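Local coordinates for protein V-type ATP synthase alpha chain (Nanoarchaeum equitans Kin4-M, PDB 5BN3) that is the A subunit (alpha chain) of a V-type rotary complex of the alpha/beta family and binds adenosine-5'-diphosphate at its P-loop, at residues L207-P212 and E443-F448; K425-E428 and Y433-E436; I417-S422 and A450-E455; S456-I461 and D472-Y477. All blocks are in the same frame, centred on the assembly; numbering follows the deposited sequence.

Interaction 1 (L207-P212 and E443-F448)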
loop_
_atom_site.group_PDB
_atom_site.type_symbol
_atom_site.label_atom_id
_atom_site.label_comp_id
_atom_site.label_asym_id
_atom_site.label_seq_id
_atom_site.Cartn_x
_atom_site.Cartn_y
_atom_site.Cartn_z
ATOM N N LEU A 207 -2.142 7.842 35.042
ATOM C CA LEU A 207 -1.732 9.146 34.527
ATOM C C LEU A 207 -0.988 9.982 35.566
ATOM O O LEU A 207 -0.276 10.919 35.214
ATOM C CB LEU A 207 -2.940 9.926 34.004
ATOM C CG LEU A 207 -3.743 9.295 32.868
ATOM C CD1 LEU A 207 -4.703 10.309 32.269
ATOM C CD2 LEU A 207 -2.814 8.746 31.803
ATOM N N ASP A 208 -1.152 9.650 36.843
ATOM C CA ASP A 208 -0.526 10.437 37.906
ATOM C C ASP A 208 0.855 9.925 38.310
ATOM O O ASP A 208 1.721 10.705 38.704
ATOM C CB ASP A 208 -1.446 10.523 39.132
ATOM C CG ASP A 208 -2.695 11.343 38.869
ATOM O OD1 ASP A 208 -2.715 12.094 37.871
ATOM O OD2 ASP A 208 -3.654 11.241 39.665
ATOM N N ILE A 209 1.062 8.616 38.205
ATOM C CA ILE A 209 2.322 8.018 38.632
ATOM C C ILE A 209 3.152 7.505 37.461
ATOM O O ILE A 209 4.336 7.827 37.338
ATOM C CB ILE A 209 2.085 6.855 39.613
ATOM C CG1 ILE A 209 1.257 7.328 40.806
ATOM C CG2 ILE A 209 3.406 6.290 40.090
ATOM C CD1 ILE A 209 1.928 8.411 41.630
ATOM N N MET A 210 2.527 6.709 36.601
ATOM C CA MET A 210 3.243 6.064 35.507
ATOM C C MET A 210 3.694 7.041 34.422
ATOM O O MET A 210 4.873 7.082 34.080
ATOM C CB MET A 210 2.390 4.941 34.910
ATOM C CG MET A 210 1.973 3.873 35.912
ATOM S SD MET A 210 3.343 2.800 36.398
ATOM C CE MET A 210 3.733 3.464 38.009
ATOM N N PHE A 211 2.765 7.834 33.891
ATOM C CA PHE A 211 3.102 8.762 32.807
ATOM C C PHE A 211 2.628 10.199 33.046
ATOM O O PHE A 211 1.937 10.768 32.200
ATOM C CB PHE A 211 2.528 8.242 31.482
ATOM C CG PHE A 211 2.854 6.796 31.205
ATOM C CD1 PHE A 211 4.097 6.437 30.707
ATOM C CD2 PHE A 211 1.918 5.799 31.443
ATOM C CE1 PHE A 211 4.404 5.109 30.452
ATOM C CE2 PHE A 211 2.218 4.469 31.190
ATOM C CZ PHE A 211 3.463 4.126 30.693
ATOM N N PRO A 212 3.032 10.807 34.175
ATOM C CA PRO A 212 2.491 12.134 34.480
ATOM C C PRO A 212 3.108 13.236 33.630
ATOM O O PRO A 212 4.246 13.102 33.179
ATOM C CB PRO A 212 2.892 12.339 35.943
ATOM C CG PRO A 212 4.170 11.583 36.075
ATOM C CD PRO A 212 4.015 10.369 35.186
ATOM N N GLU A 443 11.337 4.582 43.483
ATOM C CA GLU A 443 11.797 3.197 43.392
ATOM C C GLU A 443 10.665 2.244 43.010
ATOM O O GLU A 443 10.846 1.362 42.170
ATOM C CB GLU A 443 12.423 2.737 44.711
ATOM C CG GLU A 443 12.923 1.295 44.665
ATOM C CD GLU A 443 13.139 0.691 46.038
ATOM O OE1 GLU A 443 12.761 1.334 47.041
ATOM O OE2 GLU A 443 13.683 -0.433 46.115
ATOM N N ILE A 444 9.507 2.418 43.640
ATOM C CA ILE A 444 8.359 1.549 43.396
ATOM C C ILE A 444 7.844 1.700 41.964
ATOM O O ILE A 444 7.424 0.723 41.338
ATOM C CB ILE A 444 7.223 1.816 44.413
ATOM C CG1 ILE A 444 7.727 1.599 45.843
ATOM C CG2 ILE A 444 6.041 0.907 44.150
ATOM C CD1 ILE A 444 6.714 1.958 46.918
ATOM N N ARG A 445 7.887 2.926 41.446
ATOM C CA ARG A 445 7.507 3.192 40.062
ATOM C C ARG A 445 8.400 2.407 39.108
ATOM O O ARG A 445 7.908 1.741 38.198
ATOM C CB ARG A 445 7.595 4.693 39.763
ATOM C CG ARG A 445 7.206 5.083 38.342
ATOM C CD ARG A 445 7.218 6.597 38.173
ATOM N NE ARG A 445 6.951 7.013 36.798
ATOM C CZ ARG A 445 7.897 7.272 35.902
ATOM N NH1 ARG A 445 9.175 7.155 36.232
ATOM N NH2 ARG A 445 7.567 7.646 34.673
ATOM N N GLU A 446 9.711 2.483 39.328
ATOM C CA GLU A 446 10.677 1.723 38.536
ATOM C C GLU A 446 10.406 0.230 38.640
ATOM O O GLU A 446 10.552 -0.515 37.671
ATOM C CB GLU A 446 12.103 2.007 39.017
ATOM C CG GLU A 446 12.663 3.356 38.605
ATOM C CD GLU A 446 14.090 3.555 39.080
ATOM O OE1 GLU A 446 14.506 2.851 40.026
ATOM O OE2 GLU A 446 14.796 4.412 38.508
ATOM N N GLU A 447 10.011 -0.193 39.835
ATOM C CA GLU A 447 9.711 -1.589 40.121
ATOM C C GLU A 447 8.478 -2.057 39.350
ATOM O O GLU A 447 8.462 -3.157 38.793
ATOM C CB GLU A 447 9.492 -1.750 41.626
ATOM C CG GLU A 447 9.417 -3.175 42.130
ATOM C CD GLU A 447 9.264 -3.231 43.638
ATOM O OE1 GLU A 447 8.121 -3.392 44.117
ATOM O OE2 GLU A 447 10.287 -3.107 44.348
ATOM N N PHE A 448 7.445 -1.219 39.324
ATOM C CA PHE A 448 6.229 -1.526 38.576
ATOM C C PHE A 448 6.531 -1.679 37.088
ATOM O O PHE A 448 6.073 -2.624 36.448
ATOM C CB PHE A 448 5.166 -0.440 38.792
ATOM C CG PHE A 448 4.368 -0.605 40.062
ATOM C CD1 PHE A 448 4.800 -1.451 41.076
ATOM C CD2 PHE A 448 3.173 0.080 40.231
ATOM C CE1 PHE A 448 4.057 -1.601 42.237
ATOM C CE2 PHE A 448 2.426 -0.068 41.391
ATOM C CZ PHE A 448 2.870 -0.909 42.394
#
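Where the P-loop nucleotide-binding domain meets the helical C-terminal domain of this rotary ATPase subunit, Arg-445 of helix 441-458 reaches residues 209-210 of segment 207-212 and takes hold of two successive backbone carbonyls, those of Ile-209 and Met-210. The arginine leaves its helix with CG anti to the backbone N (chi1 -179°) and stays extended as far as NE, which carries the guanidinium across to the other segment. Arg-445 NE donates to Ile-209 O at 2.8 Å, and Arg-445 NH2 donates to Met-210 O, also at 2.8 Å; the second bond is the straighter, with an N-H...O angle of 154° against 135°. A weak third bond runs from NE to Met-210 O. Both oxygens sit at the guanidinium edge, each somewhat tilted from its plane, so the cation is held by two successive backbone oxygens, which would probably stabilise its charge. Trp-427 of helix 427-437 adds a cation-pi contact to the same group.

Beside this polar grip the chain of Met-210, bent at chi2 and chi3, brings its methyl group back to helix 441-458 and runs past the aliphatic part of the arginine in the opposite direction. Met-210 CE lies 3.8 Å from Arg-445 CG and touches the ring of Phe-448 obliquely, 4.1 Å from Phe-448 CD2.

Interaction 2 (K425-E428 and Y433-E436)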
loop_
_atom_site.group_PDB
_atom_site.type_symbol
_atom_site.label_atom_id
_atom_site.label_comp_id
_atom_site.label_asym_id
_atom_site.label_seq_id
_atom_site.Cartn_x
_atom_site.Cartn_y
_atom_site.Cartn_z
ATOM N N LYS A 425 7.713 12.767 28.744
ATOM C CA LYS A 425 9.026 13.391 28.644
ATOM C C LYS A 425 9.220 14.388 29.780
ATOM O O LYS A 425 10.191 15.139 29.795
ATOM C CB LYS A 425 9.186 14.098 27.293
ATOM C CG LYS A 425 9.118 13.182 26.079
ATOM C CD LYS A 425 9.281 13.972 24.785
ATOM C CE LYS A 425 10.623 14.687 24.725
ATOM N NZ LYS A 425 11.774 13.742 24.639
ATOM N N GLN A 426 8.293 14.382 30.732
ATOM C CA GLN A 426 8.279 15.391 31.785
ATOM C C GLN A 426 8.437 14.824 33.195
ATOM O O GLN A 426 8.197 15.523 34.174
ATOM C CB GLN A 426 7.007 16.246 31.675
ATOM C CG GLN A 426 6.933 17.043 30.372
ATOM C CD GLN A 426 5.649 17.837 30.213
ATOM O OE1 GLN A 426 4.800 17.862 31.104
ATOM N NE2 GLN A 426 5.502 18.492 29.064
ATOM N N TRP A 427 8.856 13.568 33.301
ATOM C CA TRP A 427 9.085 12.970 34.613
ATOM C C TRP A 427 10.174 13.697 35.402
ATOM O O TRP A 427 10.099 13.788 36.627
ATOM C CB TRP A 427 9.440 11.485 34.492
ATOM C CG TRP A 427 9.821 10.864 35.808
ATOM C CD1 TRP A 427 11.064 10.448 36.194
ATOM C CD2 TRP A 427 8.952 10.611 36.918
ATOM N NE1 TRP A 427 11.016 9.939 37.471
ATOM C CE2 TRP A 427 9.731 10.030 37.938
ATOM C CE3 TRP A 427 7.588 10.814 37.146
ATOM C CZ2 TRP A 427 9.189 9.652 39.168
ATOM C CZ3 TRP A 427 7.054 10.439 38.363
ATOM C CH2 TRP A 427 7.851 9.865 39.359
ATOM N N GLU A 428 11.178 14.219 34.702
ATOM C CA GLU A 428 12.289 14.907 35.364
ATOM C C GLU A 428 11.855 16.186 36.081
ATOM O O GLU A 428 12.535 16.650 36.997
ATOM C CB GLU A 428 13.419 15.209 34.370
ATOM C CG GLU A 428 13.041 16.147 33.231
ATOM C CD GLU A 428 14.218 16.470 32.325
ATOM O OE1 GLU A 428 15.106 17.239 32.752
ATOM O OE2 GLU A 428 14.257 15.954 31.188
ATOM N N TYR A 433 8.637 16.668 43.167
ATOM C CA TYR A 433 7.424 16.722 43.975
ATOM C C TYR A 433 7.147 15.409 44.694
ATOM O O TYR A 433 6.834 15.399 45.883
ATOM C CB TYR A 433 6.226 17.088 43.095
ATOM C CG TYR A 433 4.894 17.047 43.815
ATOM C CD1 TYR A 433 4.413 18.162 44.481
ATOM C CD2 TYR A 433 4.117 15.895 43.819
ATOM C CE1 TYR A 433 3.200 18.131 45.136
ATOM C CE2 TYR A 433 2.903 15.856 44.474
ATOM C CZ TYR A 433 2.450 16.977 45.129
ATOM O OH TYR A 433 1.243 16.946 45.783
ATOM N N PHE A 434 7.250 14.305 43.961
ATOM C CA PHE A 434 6.936 12.994 44.516
ATOM C C PHE A 434 7.975 12.538 45.535
ATOM O O PHE A 434 7.631 11.928 46.542
ATOM C CB PHE A 434 6.775 11.959 43.401
ATOM C CG PHE A 434 5.552 12.172 42.551
ATOM C CD1 PHE A 434 4.289 11.898 43.054
ATOM C CD2 PHE A 434 5.665 12.636 41.249
ATOM C CE1 PHE A 434 3.158 12.091 42.275
ATOM C CE2 PHE A 434 4.538 12.830 40.465
ATOM C CZ PHE A 434 3.285 12.557 40.980
ATOM N N GLU A 435 9.243 12.838 45.267
ATOM C CA GLU A 435 10.330 12.510 46.185
ATOM C C GLU A 435 10.093 13.112 47.569
ATOM O O GLU A 435 10.026 12.389 48.567
ATOM C CB GLU A 435 11.656 12.992 45.624
ATOM N N GLU A 436 9.964 14.437 47.609
ATOM C CA GLU A 436 9.722 15.185 48.840
ATOM C C GLU A 436 8.594 14.596 49.679
ATOM O O GLU A 436 8.789 14.235 50.840
ATOM C CB GLU A 436 9.376 16.643 48.509
ATOM C CG GLU A 436 10.384 17.372 47.628
ATOM C CD GLU A 436 11.581 17.900 48.397
ATOM O OE1 GLU A 436 11.820 17.443 49.534
ATOM O OE2 GLU A 436 12.286 18.778 47.857
#
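Trp-427, at the start of the 427-437 region, and Phe-434, further along it, meet obliquely through CZ3 and CH2 of the indole and CD2 and CE2 of the phenylalanine. The CA atoms of Trp-427 and Phe-434 are 10.1 Å apart, so the contact is made by the ends of the two side chains and not by their backbones. The tight part of the contact is small. Trp-427 CZ3 lies 3.9 Å from Phe-434 CD2, and Trp-427 CH2 is 4.0 Å from the same atom; Phe-434 CE2 also approaches CZ3. The six-membered ring of the tryptophan and the phenylalanine ring are nearly parallel, their planes inclined by 16°, but they are slid so far apart, with centroids separated by 5.8 Å, that they barely overlap. Phe-434 points its CB toward the other segment. The CB bond of Trp-427 does not, but its first torsion, with CG anti to the backbone N (chi1 174°), brings the end of the indole nearer to the phenylalanine.

Phe-434 is buried, and CD2 of its neighbour Tyr-433 stands above the centre of one of its faces. The looser side is that of Trp-427, which is partly exposed. Val-441 of helix 441-458 packs on Phe-434 and Ile-442 on Trp-427. With just 70 Å² buried between the segments and carbon meeting carbon throughout, the pair is probably held by apolar packing, and the small overlap suggests that stacking adds little.

Interaction 3 (I417-S422 and A450-E455)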
loop_
_atom_site.group_PDB
_atom_site.type_symbol
_atom_site.label_atom_id
_atom_site.label_comp_id
_atom_site.label_asym_id
_atom_site.label_seq_id
_atom_site.Cartn_x
_atom_site.Cartn_y
_atom_site.Cartn_z
ATOM N N ILE A 417 -4.523 1.931 28.841
ATOM C CA ILE A 417 -3.215 2.519 28.564
ATOM C C ILE A 417 -2.163 1.440 28.299
ATOM O O ILE A 417 -1.928 0.573 29.143
ATOM C CB ILE A 417 -2.741 3.398 29.741
ATOM C CG1 ILE A 417 -3.648 4.623 29.903
ATOM C CG2 ILE A 417 -1.302 3.839 29.535
ATOM C CD1 ILE A 417 -3.465 5.675 28.819
ATOM N N ASN A 418 -1.538 1.494 27.125
ATOM C CA ASN A 418 -0.404 0.629 26.806
ATOM C C ASN A 418 0.828 1.101 27.574
ATOM O O ASN A 418 1.466 2.083 27.193
ATOM C CB ASN A 418 -0.144 0.645 25.293
ATOM C CG ASN A 418 0.911 -0.361 24.855
ATOM O OD1 ASN A 418 1.938 -0.540 25.513
ATOM N ND2 ASN A 418 0.663 -1.018 23.728
ATOM N N TYR A 419 1.164 0.391 28.649
ATOM C CA TYR A 419 2.241 0.801 29.550
ATOM C C TYR A 419 3.646 0.520 29.018
ATOM O O TYR A 419 4.637 0.814 29.688
ATOM C CB TYR A 419 2.056 0.150 30.925
ATOM C CG TYR A 419 1.679 -1.313 30.871
ATOM C CD1 TYR A 419 2.632 -2.286 30.610
ATOM C CD2 TYR A 419 0.372 -1.719 31.097
ATOM C CE1 TYR A 419 2.293 -3.618 30.565
ATOM C CE2 TYR A 419 0.024 -3.051 31.054
ATOM C CZ TYR A 419 0.991 -3.995 30.789
ATOM O OH TYR A 419 0.659 -5.327 30.742
ATOM N N LEU A 420 3.733 -0.044 27.817
ATOM C CA LEU A 420 5.026 -0.293 27.186
ATOM C C LEU A 420 5.316 0.740 26.103
ATOM O O LEU A 420 6.469 1.092 25.856
ATOM C CB LEU A 420 5.067 -1.701 26.587
ATOM C CG LEU A 420 4.941 -2.865 27.573
ATOM C CD1 LEU A 420 5.140 -4.197 26.871
ATOM C CD2 LEU A 420 5.940 -2.707 28.698
ATOM N N ILE A 421 4.251 1.225 25.471
ATOM C CA ILE A 421 4.352 2.163 24.359
ATOM C C ILE A 421 4.187 3.618 24.819
ATOM O O ILE A 421 4.838 4.527 24.295
ATOM C CB ILE A 421 3.307 1.807 23.276
ATOM C CG1 ILE A 421 3.694 0.495 22.584
ATOM C CG2 ILE A 421 3.165 2.920 22.262
ATOM C CD1 ILE A 421 5.064 0.528 21.940
ATOM N N SER A 422 3.329 3.835 25.810
ATOM C CA SER A 422 3.122 5.175 26.359
ATOM C C SER A 422 4.402 5.722 26.987
ATOM O O SER A 422 5.286 4.959 27.381
ATOM C CB SER A 422 1.995 5.167 27.396
ATOM O OG SER A 422 0.770 4.769 26.808
ATOM N N ALA A 450 9.411 -2.412 35.757
ATOM C CA ALA A 450 10.262 -3.588 35.585
ATOM C C ALA A 450 9.456 -4.886 35.567
ATOM O O ALA A 450 9.744 -5.791 34.783
ATOM C CB ALA A 450 11.325 -3.637 36.674
ATOM N N ILE A 451 8.451 -4.971 36.434
ATOM C CA ILE A 451 7.606 -6.159 36.526
ATOM C C ILE A 451 6.693 -6.308 35.307
ATOM O O ILE A 451 6.559 -7.400 34.752
ATOM C CB ILE A 451 6.768 -6.140 37.829
ATOM C CG1 ILE A 451 7.678 -6.334 39.047
ATOM C CG2 ILE A 451 5.691 -7.208 37.804
ATOM C CD1 ILE A 451 6.990 -6.076 40.372
ATOM N N LEU A 452 6.070 -5.207 34.893
ATOM C CA LEU A 452 5.196 -5.207 33.722
ATOM C C LEU A 452 5.964 -5.571 32.452
ATOM O O LEU A 452 5.441 -6.261 31.576
ATOM C CB LEU A 452 4.518 -3.843 33.564
ATOM C CG LEU A 452 3.538 -3.458 34.675
ATOM C CD1 LEU A 452 3.144 -1.993 34.585
ATOM C CD2 LEU A 452 2.307 -4.338 34.612
ATOM N N LYS A 453 7.207 -5.105 32.362
ATOM C CA LYS A 453 8.066 -5.419 31.223
ATOM C C LYS A 453 8.463 -6.892 31.230
ATOM O O LYS A 453 8.411 -7.559 30.198
ATOM C CB LYS A 453 9.314 -4.530 31.233
ATOM C CG LYS A 453 10.358 -4.881 30.173
ATOM C CD LYS A 453 9.812 -4.729 28.753
ATOM C CE LYS A 453 10.905 -4.960 27.714
ATOM N NZ LYS A 453 10.411 -4.750 26.324
ATOM N N ARG A 454 8.848 -7.394 32.401
ATOM C CA ARG A 454 9.259 -8.788 32.542
ATOM C C ARG A 454 8.098 -9.733 32.253
ATOM O O ARG A 454 8.272 -10.754 31.589
ATOM C CB ARG A 454 9.819 -9.048 33.944
ATOM C CG ARG A 454 10.476 -10.415 34.110
ATOM C CD ARG A 454 11.865 -10.446 33.483
ATOM N NE ARG A 454 12.406 -11.800 33.370
ATOM C CZ ARG A 454 12.448 -12.490 32.236
ATOM N NH1 ARG A 454 11.984 -11.951 31.117
ATOM N NH2 ARG A 454 12.956 -13.714 32.214
ATOM N N GLU A 455 6.913 -9.387 32.749
ATOM C CA GLU A 455 5.705 -10.151 32.453
ATOM C C GLU A 455 5.457 -10.192 30.949
ATOM O O GLU A 455 5.090 -11.230 30.398
ATOM C CB GLU A 455 4.491 -9.546 33.169
ATOM C CG GLU A 455 3.169 -10.230 32.829
ATOM C CD GLU A 455 1.968 -9.575 33.490
ATOM O OE1 GLU A 455 1.835 -8.335 33.404
ATOM O OE2 GLU A 455 1.151 -10.305 34.094
HETATM O O HOH W 1 2.864 -6.921 31.502
#
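Apolar packing between Tyr-419 and Leu-452 makes up most of the contact between the loop 417-422 and helix 441-458. The leucine crosses the phenol at about a right angle. Leu-452 CD1 lies over one face of the Tyr-419 ring in a CH-pi contact, 4.2 Å from the ring centroid and 20° off the normal, while Leu-452 CB is 3.7 Å from Tyr-419 CE1. The tyrosine chi1 of 44° places CG between the backbone N and the carbonyl carbon, and from there the ring reaches the helix. Next to it, Leu-420 CD2 rests against the backbone and aliphatic chain of Lys-453, 4.3 Å from Lys-453 CA; the lysine amine itself makes a salt bridge with Asp-308 of the neighbouring NEQ263 chain.

The polar part is bridged by water. Tyr-419 OH donates to a water molecule at 2.8 Å, which in turn donates to Leu-452 O at 2.7 Å and to Glu-455 OE1 at 2.6 Å. The phenol and carboxylate are thus joined although Tyr-419 OH and Glu-455 OE1 stand 4.2 Å apart. Arg-485 of helix 472-489 holds the other carboxylate oxygen, OE2, in a salt bridge and probably steadies the group.

Hydrogen bonds within the loop brace its turn. Asn-418 OD1 accepts from Leu-420 N, at 3.0 Å in the carbonyl plane, and from Ile-421 N above that plane, while Asn-418 O takes both N and OG of Ser-422. This double use of OD1 is an Asx turn extended to an Asx motif, here presenting a nucleotide-domain loop to the C-terminal helical domain.

Interaction 4 (S456-I461 and D472-Y477)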
loop_
_atom_site.group_PDB
_atom_site.type_symbol
_atom_site.label_atom_id
_atom_site.label_comp_id
_atom_site.label_asym_id
_atom_site.label_seq_id
_atom_site.Cartn_x
_atom_site.Cartn_y
_atom_site.Cartn_z
ATOM N N SER A 456 5.672 -9.059 30.288
ATOM C CA SER A 456 5.505 -8.967 28.844
ATOM C C SER A 456 6.468 -9.896 28.106
ATOM O O SER A 456 6.080 -10.576 27.155
ATOM C CB SER A 456 5.709 -7.524 28.386
ATOM O OG SER A 456 5.595 -7.420 26.980
ATOM N N GLU A 457 7.722 -9.918 28.550
ATOM C CA GLU A 457 8.735 -10.796 27.972
ATOM C C GLU A 457 8.348 -12.264 28.116
ATOM O O GLU A 457 8.690 -13.089 27.270
ATOM C CB GLU A 457 10.091 -10.565 28.650
ATOM C CG GLU A 457 10.690 -9.181 28.442
ATOM C CD GLU A 457 11.920 -8.949 29.304
ATOM O OE1 GLU A 457 12.293 -9.863 30.073
ATOM O OE2 GLU A 457 12.511 -7.852 29.216
ATOM N N LEU A 458 7.630 -12.581 29.190
ATOM C CA LEU A 458 7.311 -13.967 29.534
ATOM C C LEU A 458 6.086 -14.531 28.810
ATOM O O LEU A 458 5.969 -15.745 28.643
ATOM C CB LEU A 458 7.131 -14.108 31.050
ATOM C CG LEU A 458 8.387 -13.983 31.917
ATOM C CD1 LEU A 458 8.038 -13.966 33.395
ATOM C CD2 LEU A 458 9.338 -15.122 31.623
ATOM N N MET A 459 5.184 -13.655 28.376
ATOM C CA MET A 459 3.912 -14.088 27.793
ATOM C C MET A 459 4.050 -14.720 26.405
ATOM O O MET A 459 3.120 -15.366 25.918
ATOM C CB MET A 459 2.917 -12.924 27.748
ATOM C CG MET A 459 2.446 -12.432 29.114
ATOM S SD MET A 459 0.963 -13.249 29.746
ATOM C CE MET A 459 1.673 -14.645 30.612
ATOM N N ASP A 460 5.205 -14.529 25.775
ATOM C CA ASP A 460 5.491 -15.137 24.479
ATOM C C ASP A 460 6.015 -16.555 24.691
ATOM O O ASP A 460 5.743 -17.461 23.901
ATOM C CB ASP A 460 6.529 -14.306 23.726
ATOM C CG ASP A 460 6.372 -12.815 23.968
ATOM O OD1 ASP A 460 5.223 -12.323 23.969
ATOM O OD2 ASP A 460 7.403 -12.136 24.159
ATOM N N ILE A 461 6.779 -16.726 25.767
ATOM C CA ILE A 461 7.260 -18.033 26.196
ATOM C C ILE A 461 6.082 -18.870 26.691
ATOM O O ILE A 461 6.030 -20.082 26.475
ATOM C CB ILE A 461 8.293 -17.897 27.340
ATOM C CG1 ILE A 461 9.445 -16.977 26.929
ATOM C CG2 ILE A 461 8.819 -19.256 27.754
ATOM C CD1 ILE A 461 10.530 -16.837 27.991
ATOM N N ASP A 472 9.295 -20.800 39.401
ATOM C CA ASP A 472 8.666 -19.929 40.391
ATOM C C ASP A 472 9.209 -18.504 40.317
ATOM O O ASP A 472 8.476 -17.540 40.536
ATOM C CB ASP A 472 8.851 -20.493 41.804
ATOM C CG ASP A 472 7.759 -21.476 42.192
ATOM O OD1 ASP A 472 7.102 -22.030 41.285
ATOM O OD2 ASP A 472 7.561 -21.693 43.406
ATOM N N ASN A 473 10.495 -18.379 40.004
ATOM C CA ASN A 473 11.129 -17.071 39.865
ATOM C C ASN A 473 10.590 -16.299 38.661
ATOM O O ASN A 473 10.727 -15.078 38.584
ATOM C CB ASN A 473 12.650 -17.222 39.769
ATOM C CG ASN A 473 13.257 -17.837 41.017
ATOM O OD1 ASN A 473 13.619 -17.131 41.958
ATOM N ND2 ASN A 473 13.375 -19.160 41.029
ATOM N N GLU A 474 9.980 -17.022 37.726
ATOM C CA GLU A 474 9.335 -16.416 36.566
ATOM C C GLU A 474 7.848 -16.191 36.827
ATOM O O GLU A 474 7.310 -15.132 36.508
ATOM C CB GLU A 474 9.532 -17.293 35.323
ATOM C CG GLU A 474 10.950 -17.286 34.766
ATOM C CD GLU A 474 11.230 -18.464 33.846
ATOM O OE1 GLU A 474 10.396 -19.395 33.795
ATOM O OE2 GLU A 474 12.286 -18.461 33.179
ATOM N N LYS A 475 7.193 -17.191 37.412
ATOM C CA LYS A 475 5.767 -17.111 37.730
ATOM C C LYS A 475 5.418 -15.935 38.639
ATOM O O LYS A 475 4.310 -15.404 38.571
ATOM C CB LYS A 475 5.280 -18.412 38.375
ATOM C CG LYS A 475 5.060 -19.563 37.406
ATOM C CD LYS A 475 4.439 -20.753 38.124
ATOM C CE LYS A 475 4.304 -21.960 37.210
ATOM N NZ LYS A 475 3.762 -23.140 37.942
ATOM N N ILE A 476 6.360 -15.535 39.489
ATOM C CA ILE A 476 6.134 -14.428 40.414
ATOM C C ILE A 476 5.895 -13.111 39.671
ATOM O O ILE A 476 5.223 -12.216 40.183
ATOM C CB ILE A 476 7.300 -14.275 41.434
ATOM C CG1 ILE A 476 6.913 -13.309 42.561
ATOM C CG2 ILE A 476 8.583 -13.837 40.742
ATOM C CD1 ILE A 476 8.087 -12.795 43.380
ATOM N N TYR A 477 6.430 -13.000 38.459
ATOM C CA TYR A 477 6.234 -11.799 37.655
ATOM C C TYR A 477 4.831 -11.754 37.054
ATOM O O TYR A 477 4.245 -10.683 36.898
ATOM C CB TYR A 477 7.310 -11.691 36.568
ATOM C CG TYR A 477 8.673 -11.343 37.117
ATOM C CD1 TYR A 477 8.943 -10.066 37.588
ATOM C CD2 TYR A 477 9.688 -12.288 37.172
ATOM C CE1 TYR A 477 10.182 -9.737 38.096
ATOM C CE2 TYR A 477 10.935 -11.967 37.681
ATOM C CZ TYR A 477 11.175 -10.689 38.141
ATOM O OH TYR A 477 12.410 -10.356 38.649
#
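Segment 456-461, late in helix 441-458, passes the start of helix 472-489, with the nearest CA atoms, those of Leu-458 and Glu-474, 7.7 Å apart. Leu-458 carries the contact from its side. Leu-458 CD1 comes within 3.4 Å of the backbone oxygen Glu-474 O and packs 4.0 Å from Tyr-477 CB, about one turn further along the helix. Leu-458 CD2 lies 4.1 Å from Glu-474 CG, so the forked end of the leucine sits against the backbone and the aliphatic part of the glutamate. Leu-458 CG is anti to the carbonyl carbon (chi1 -70°), which turns both methyls to the second helix.

The two helices follow each other in the helical C-terminal domain of V- and A-type subunits, joined by a connection that is partly unmodelled. The Glu-474 chain is extended beyond CG, and its OE1 accepts a hydrogen bond from the backbone N of Ser-471, just before this segment. Tyr-477 points its CB toward Leu-458, whose CD1 meets the ring obliquely; the tyrosine also packs on Tyr-517 of helix 503-523. Leu-478, the next residue of helix 472-489, also packs against Leu-458.

Overall arrangement
Helix 441-458 carries one side of interactions 1, 3 and 4 in succession, and helix 427-437 of interaction 2 leads into it. Interactions 1 and 2, with centres about 10 Å apart, join directly: Arg-445 NH1 is 3.4 Å from Trp-427 CE2, and Pro-212 also packs on that indole. Phe-211 connects interaction 1 to interaction 3, with centres about 11 Å apart, and Phe-211 CE1 is 3.2 Å from Ser-422 O. Interactions 1 and 3 link the nucleotide-binding and C-terminal domains, whereas interaction 4, with its centre about 13 Å from that of interaction 3, lies wholly within the latter. In interaction 3 the side chain of Tyr-419 is about 14 Å from the bound adenosine-5'-diphosphate at nearest atoms.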